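Local coordinates for protein putative peptidase (Parabacteroides merdae, PDB 4L8K) that probably cleaves peptide bonds as a serine-type hydrolase of peptidase family S41, whose catalytic domain belongs to the ClpP/crotonase clan, at residues A[125-138]-A[157-171]. Numbering follows the deposited sequence. Where two conformers were deposited one is given.
Sequences YGSFSSGVGENNLD and NGGGSMLYSDRIASR
Phe128 and Asn157 join two loops that follow the adjacent parallel strands 120-125 and 149-153, and helices 134-143 and 162-169 pack beyond them, as expected of the ClpP/crotonase-type fold of S41 peptidases. Backbone bonds tie the loops through a single bridge between Phe128 and Gly160: Phe128 N donates to Gly159 O, and Ser161 N returns a bond to Phe128 O at 2.7 Å. Asn157 works with both ends of its amide. Its CG lies anti to the backbone nitrogen (chi1 -176°), which carries ND2 to Tyr125 O at 2.8 Å, while OD1 closes an Asx turn with Gly159 N and takes a weak bond from Phe128 N.

Apolar contacts join the 125-132 loop to helix 162-169. The Ile168 CD1 methyl sits over a face of the Tyr125 ring, 4.1 Å from its centroid, and also meets Phe128 CE1. Gly131 CA lies on a face of the Tyr164 ring, 3.5 Å from the centroid, a CH-pi contact at a glycine, where a CB would run into Tyr164 OH. Phe128 also meets Phe228 of helix 224-232.

At the other end, arginines of 157-171 reach the start of helix 134-143 and the residue before its N-cap; the short segments 134-138 and 162-169 run at 38° to each other, their axes 11.0 Å apart at closest approach. Arg167 NH1 donates to Val132 O, which lies in the guanidinium plane, and NE makes a longer salt bridge to Glu134 OE2. Arg171 lays one guanidinium face against Leu137 CB. Its NH2 serves both Glu134 O and, in a salt bridge, Glu134 OE1, the carboxylate being nearly coplanar with the guanidinium. A water donates to Glu134 OE1 and Arg167 O and accepts from Arg171 NE. Asp138 bridges two arginines: OD2 pairs with Arg206, while OD1 meets Arg171 NH1 at 2.7 Å, nearly along the C-O bond.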
loop_
_atom_site.group_PDB
_atom_site.type_symbol
_atom_site.label_atom_id
_atom_site.label_comp_id
_atom_site.label_asym_id
_atom_site.label_seq_id
_atom_site.Cartn_x
_atom_site.Cartn_y
_atom_site.Cartn_z
ATOM N N TYR A 125 -11.561 3.447 -5.524
ATOM C CA TYR A 125 -11.114 2.111 -5.878
ATOM C C TYR A 125 -10.648 1.424 -4.579
ATOM O O TYR A 125 -9.526 1.638 -4.116
ATOM C CB TYR A 125 -10.021 2.172 -6.967
ATOM C CG TYR A 125 -9.702 0.810 -7.549
ATOM C CD1 TYR A 125 -10.699 0.017 -8.108
ATOM C CD2 TYR A 125 -8.403 0.322 -7.555
ATOM C CE1 TYR A 125 -10.409 -1.238 -8.649
ATOM C CE2 TYR A 125 -8.101 -0.924 -8.105
ATOM C CZ TYR A 125 -9.105 -1.690 -8.673
ATOM O OH TYR A 125 -8.825 -2.919 -9.205
ATOM N N GLY A 126 -11.554 0.661 -3.972
ATOM C CA GLY A 126 -11.320 0.033 -2.679
ATOM C C GLY A 126 -10.416 -1.174 -2.634
ATOM O O GLY A 126 -9.897 -1.511 -1.565
ATOM N N SER A 127 -10.272 -1.890 -3.754
ATOM C CA SER A 127 -9.487 -3.128 -3.756
ATOM C C SER A 127 -8.887 -3.429 -5.112
ATOM O O SER A 127 -9.630 -3.477 -6.083
ATOM C CB SER A 127 -10.374 -4.308 -3.330
ATOM O OG SER A 127 -9.626 -5.516 -3.341
ATOM N N PHE A 128 -7.575 -3.726 -5.162
ATOM C CA PHE A 128 -6.912 -4.157 -6.398
ATOM C C PHE A 128 -7.233 -5.648 -6.700
ATOM O O PHE A 128 -6.715 -6.179 -7.676
ATOM C CB PHE A 128 -5.376 -3.885 -6.384
ATOM C CG PHE A 128 -5.018 -2.450 -6.686
ATOM C CD1 PHE A 128 -4.961 -1.994 -7.992
ATOM C CD2 PHE A 128 -4.829 -1.535 -5.663
ATOM C CE1 PHE A 128 -4.687 -0.650 -8.268
ATOM C CE2 PHE A 128 -4.554 -0.193 -5.941
ATOM C CZ PHE A 128 -4.460 0.235 -7.240
ATOM N N SER A 129 -8.108 -6.308 -5.867
ATOM C CA SER A 129 -8.609 -7.678 -6.055
ATOM C C SER A 129 -9.904 -7.647 -6.855
ATOM O O SER A 129 -10.315 -8.647 -7.425
ATOM C CB SER A 129 -8.841 -8.376 -4.719
ATOM O OG SER A 129 -7.615 -8.703 -4.089
ATOM N N SER A 130 -10.555 -6.491 -6.891
ATOM C CA SER A 130 -11.764 -6.263 -7.669
ATOM C C SER A 130 -11.323 -5.666 -8.997
ATOM O O SER A 130 -10.854 -4.532 -9.044
ATOM C CB SER A 130 -12.729 -5.358 -6.904
ATOM O OG SER A 130 -14.060 -5.585 -7.334
ATOM N N GLY A 131 -11.399 -6.475 -10.042
ATOM C CA GLY A 131 -10.978 -6.136 -11.393
ATOM C C GLY A 131 -11.592 -4.936 -12.076
ATOM O O GLY A 131 -12.763 -4.588 -11.869
ATOM N N VAL A 132 -10.783 -4.329 -12.946
ATOM C CA VAL A 132 -11.171 -3.178 -13.757
ATOM C C VAL A 132 -10.755 -3.528 -15.181
ATOM O O VAL A 132 -9.603 -3.867 -15.408
ATOM C CB VAL A 132 -10.572 -1.830 -13.199
ATOM C CG1 VAL A 132 -10.580 -0.731 -14.217
ATOM C CG2 VAL A 132 -11.326 -1.366 -11.967
ATOM N N GLY A 133 -11.704 -3.523 -16.106
ATOM C CA GLY A 133 -11.430 -3.789 -17.519
ATOM C C GLY A 133 -11.076 -2.516 -18.269
ATOM O O GLY A 133 -11.193 -1.415 -17.716
ATOM N N GLU A 134 -10.614 -2.663 -19.521
ATOM C CA GLU A 134 -10.223 -1.551 -20.392
ATOM C C GLU A 134 -11.427 -0.666 -20.737
ATOM O O GLU A 134 -11.283 0.554 -20.794
ATOM C CB GLU A 134 -9.546 -2.046 -21.696
ATOM C CG GLU A 134 -8.316 -2.925 -21.504
ATOM C CD GLU A 134 -7.044 -2.301 -20.947
ATOM O OE1 GLU A 134 -7.039 -1.100 -20.574
ATOM O OE2 GLU A 134 -6.039 -3.042 -20.868
ATOM N N ASN A 135 -12.613 -1.285 -20.953
ATOM C CA ASN A 135 -13.858 -0.568 -21.260
ATOM C C ASN A 135 -14.334 0.192 -20.027
ATOM O O ASN A 135 -14.682 1.357 -20.154
ATOM C CB ASN A 135 -14.943 -1.512 -21.801
ATOM C CG ASN A 135 -14.644 -2.079 -23.172
ATOM O OD1 ASN A 135 -13.935 -1.515 -23.980
ATOM N ND2 ASN A 135 -15.210 -3.202 -23.485
ATOM N N ASN A 136 -14.260 -0.426 -18.834
ATOM C CA ASN A 136 -14.589 0.225 -17.555
ATOM C C ASN A 136 -13.864 1.566 -17.429
ATOM O O ASN A 136 -14.491 2.600 -17.142
ATOM C CB ASN A 136 -14.182 -0.665 -16.362
ATOM C CG ASN A 136 -14.964 -1.908 -16.151
ATOM O OD1 ASN A 136 -14.431 -2.869 -15.594
ATOM N ND2 ASN A 136 -16.260 -1.910 -16.516
ATOM N N LEU A 137 -12.529 1.542 -17.676
ATOM C CA LEU A 137 -11.684 2.732 -17.610
ATOM C C LEU A 137 -12.075 3.754 -18.678
ATOM O O LEU A 137 -12.234 4.923 -18.338
ATOM C CB LEU A 137 -10.186 2.369 -17.711
ATOM C CG LEU A 137 -9.592 1.710 -16.467
ATOM C CD1 LEU A 137 -8.334 0.905 -16.814
ATOM C CD2 LEU A 137 -9.350 2.728 -15.323
ATOM N N ASP A 138 -12.271 3.319 -19.941
ATOM C CA ASP A 138 -12.669 4.218 -21.031
ATOM C C ASP A 138 -14.001 4.919 -20.745
ATOM O O ASP A 138 -14.117 6.117 -21.007
ATOM C CB ASP A 138 -12.759 3.465 -22.367
ATOM C CG ASP A 138 -11.418 3.166 -23.019
ATOM O OD1 ASP A 138 -10.380 3.615 -22.478
ATOM O OD2 ASP A 138 -11.407 2.475 -24.061
ATOM N N ASN A 157 -7.330 0.718 0.715
ATOM C CA ASN A 157 -7.135 -0.299 -0.303
ATOM C C ASN A 157 -5.868 -1.077 0.061
ATOM O O ASN A 157 -4.757 -0.591 -0.124
ATOM C CB ASN A 157 -7.076 0.331 -1.711
ATOM C CG ASN A 157 -6.974 -0.658 -2.862
ATOM O OD1 ASN A 157 -6.458 -1.780 -2.720
ATOM N ND2 ASN A 157 -7.417 -0.233 -4.055
ATOM N N GLY A 158 -6.073 -2.270 0.620
ATOM C CA GLY A 158 -5.024 -3.181 1.061
ATOM C C GLY A 158 -4.282 -3.917 -0.043
ATOM O O GLY A 158 -3.485 -4.805 0.236
ATOM N N GLY A 159 -4.514 -3.534 -1.297
ATOM C CA GLY A 159 -3.841 -4.137 -2.440
ATOM C C GLY A 159 -4.671 -5.169 -3.164
ATOM O O GLY A 159 -5.898 -5.128 -3.136
ATOM N N GLY A 160 -3.981 -6.081 -3.833
ATOM C CA GLY A 160 -4.591 -7.126 -4.638
ATOM C C GLY A 160 -3.737 -7.440 -5.845
ATOM O O GLY A 160 -2.524 -7.668 -5.713
ATOM N N SER A 161 -4.348 -7.424 -7.039
ATOM C CA SER A 161 -3.598 -7.828 -8.225
ATOM C C SER A 161 -2.919 -6.690 -8.926
ATOM O O SER A 161 -3.551 -5.685 -9.274
ATOM C CB SER A 161 -4.473 -8.589 -9.213
ATOM O OG SER A 161 -3.717 -8.995 -10.342
HETATM N N MSE A 162 -1.631 -6.930 -9.240
HETATM C CA MSE A 162 -0.702 -6.049 -9.964
HETATM C C MSE A 162 -1.171 -5.846 -11.413
HETATM O O MSE A 162 -0.730 -4.902 -12.084
HETATM C CB MSE A 162 0.710 -6.657 -9.961
HETATM C CG MSE A 162 1.184 -7.098 -8.574
HETATM SE SE MSE A 162 2.973 -6.493 -8.122
HETATM C CE MSE A 162 2.537 -4.588 -8.043
ATOM N N LEU A 163 -2.020 -6.769 -11.913
ATOM C CA LEU A 163 -2.540 -6.675 -13.266
ATOM C C LEU A 163 -3.372 -5.392 -13.393
ATOM O O LEU A 163 -3.210 -4.655 -14.363
ATOM C CB LEU A 163 -3.366 -7.932 -13.615
ATOM C CG LEU A 163 -4.143 -7.914 -14.955
ATOM C CD1 LEU A 163 -3.224 -8.205 -16.111
ATOM C CD2 LEU A 163 -5.280 -8.929 -14.947
ATOM N N TYR A 164 -4.179 -5.083 -12.364
ATOM C CA TYR A 164 -5.048 -3.901 -12.358
ATOM C C TYR A 164 -4.276 -2.670 -11.985
ATOM O O TYR A 164 -4.566 -1.581 -12.495
ATOM C CB TYR A 164 -6.248 -4.123 -11.434
ATOM C CG TYR A 164 -6.954 -5.417 -11.786
ATOM C CD1 TYR A 164 -7.417 -5.654 -13.083
ATOM C CD2 TYR A 164 -7.099 -6.430 -10.847
ATOM C CE1 TYR A 164 -8.027 -6.859 -13.424
ATOM C CE2 TYR A 164 -7.740 -7.620 -11.166
ATOM C CZ TYR A 164 -8.202 -7.828 -12.459
ATOM O OH TYR A 164 -8.875 -8.970 -12.788
ATOM N N SER A 165 -3.261 -2.850 -11.147
ATOM C CA SER A 165 -2.351 -1.777 -10.782
ATOM C C SER A 165 -1.731 -1.194 -12.061
ATOM O O SER A 165 -1.950 -0.020 -12.329
ATOM C CB SER A 165 -1.285 -2.306 -9.830
ATOM O OG SER A 165 -0.724 -1.208 -9.137
ATOM N N ASP A 166 -1.048 -2.041 -12.873
ATOM C CA ASP A 166 -0.407 -1.650 -14.141
ATOM C C ASP A 166 -1.399 -1.117 -15.161
ATOM O O ASP A 166 -1.086 -0.155 -15.859
ATOM C CB ASP A 166 0.350 -2.840 -14.770
ATOM C CG ASP A 166 1.839 -2.853 -14.504
ATOM O OD1 ASP A 166 2.240 -2.617 -13.339
ATOM O OD2 ASP A 166 2.597 -3.165 -15.432
ATOM N N ARG A 167 -2.588 -1.732 -15.262
ATOM C CA ARG A 167 -3.633 -1.339 -16.212
ATOM C C ARG A 167 -4.168 0.067 -15.902
ATOM O O ARG A 167 -4.356 0.847 -16.826
ATOM C CB ARG A 167 -4.781 -2.369 -16.196
ATOM C CG ARG A 167 -5.876 -2.094 -17.214
ATOM C CD ARG A 167 -6.944 -3.153 -17.135
ATOM N NE ARG A 167 -6.527 -4.388 -17.808
ATOM C CZ ARG A 167 -7.159 -5.557 -17.736
ATOM N NH1 ARG A 167 -8.269 -5.684 -17.011
ATOM N NH2 ARG A 167 -6.672 -6.613 -18.354
ATOM N N ILE A 168 -4.400 0.393 -14.621
ATOM C CA ILE A 168 -4.884 1.733 -14.251
ATOM C C ILE A 168 -3.746 2.766 -14.430
ATOM O O ILE A 168 -3.938 3.726 -15.158
ATOM C CB ILE A 168 -5.516 1.789 -12.832
ATOM C CG1 ILE A 168 -6.772 0.900 -12.766
ATOM C CG2 ILE A 168 -5.873 3.226 -12.445
ATOM C CD1 ILE A 168 -7.043 0.370 -11.315
ATOM N N ALA A 169 -2.559 2.532 -13.827
ATOM C CA ALA A 169 -1.409 3.458 -13.884
ATOM C C ALA A 169 -0.994 3.830 -15.305
ATOM O O ALA A 169 -0.642 4.990 -15.542
ATOM C CB ALA A 169 -0.223 2.872 -13.139
ATOM N N SER A 170 -1.047 2.862 -16.244
ATOM C CA SER A 170 -0.650 3.058 -17.646
ATOM C C SER A 170 -1.554 4.085 -18.400
ATOM O O SER A 170 -1.129 4.615 -19.431
ATOM C CB SER A 170 -0.590 1.721 -18.383
ATOM O OG SER A 170 -1.882 1.162 -18.538
ATOM N N ARG A 171 -2.744 4.420 -17.837
ATOM C CA ARG A 171 -3.682 5.404 -18.375
ATOM C C ARG A 171 -3.265 6.844 -18.069
ATOM O O ARG A 171 -3.856 7.769 -18.608
ATOM C CB ARG A 171 -5.101 5.170 -17.827
ATOM C CG ARG A 171 -5.708 3.812 -18.185
ATOM C CD ARG A 171 -5.804 3.624 -19.692
ATOM N NE ARG A 171 -6.593 2.449 -20.048
ATOM C CZ ARG A 171 -7.852 2.491 -20.463
ATOM N NH1 ARG A 171 -8.463 3.652 -20.626
ATOM N NH2 ARG A 171 -8.500 1.370 -20.752
HETATM O O HOH W 1 -8.654 -3.668 0.459
HETATM O O HOH W 2 -7.811 -5.487 -1.391
HETATM O O HOH W 3 -4.842 0.282 -19.485
#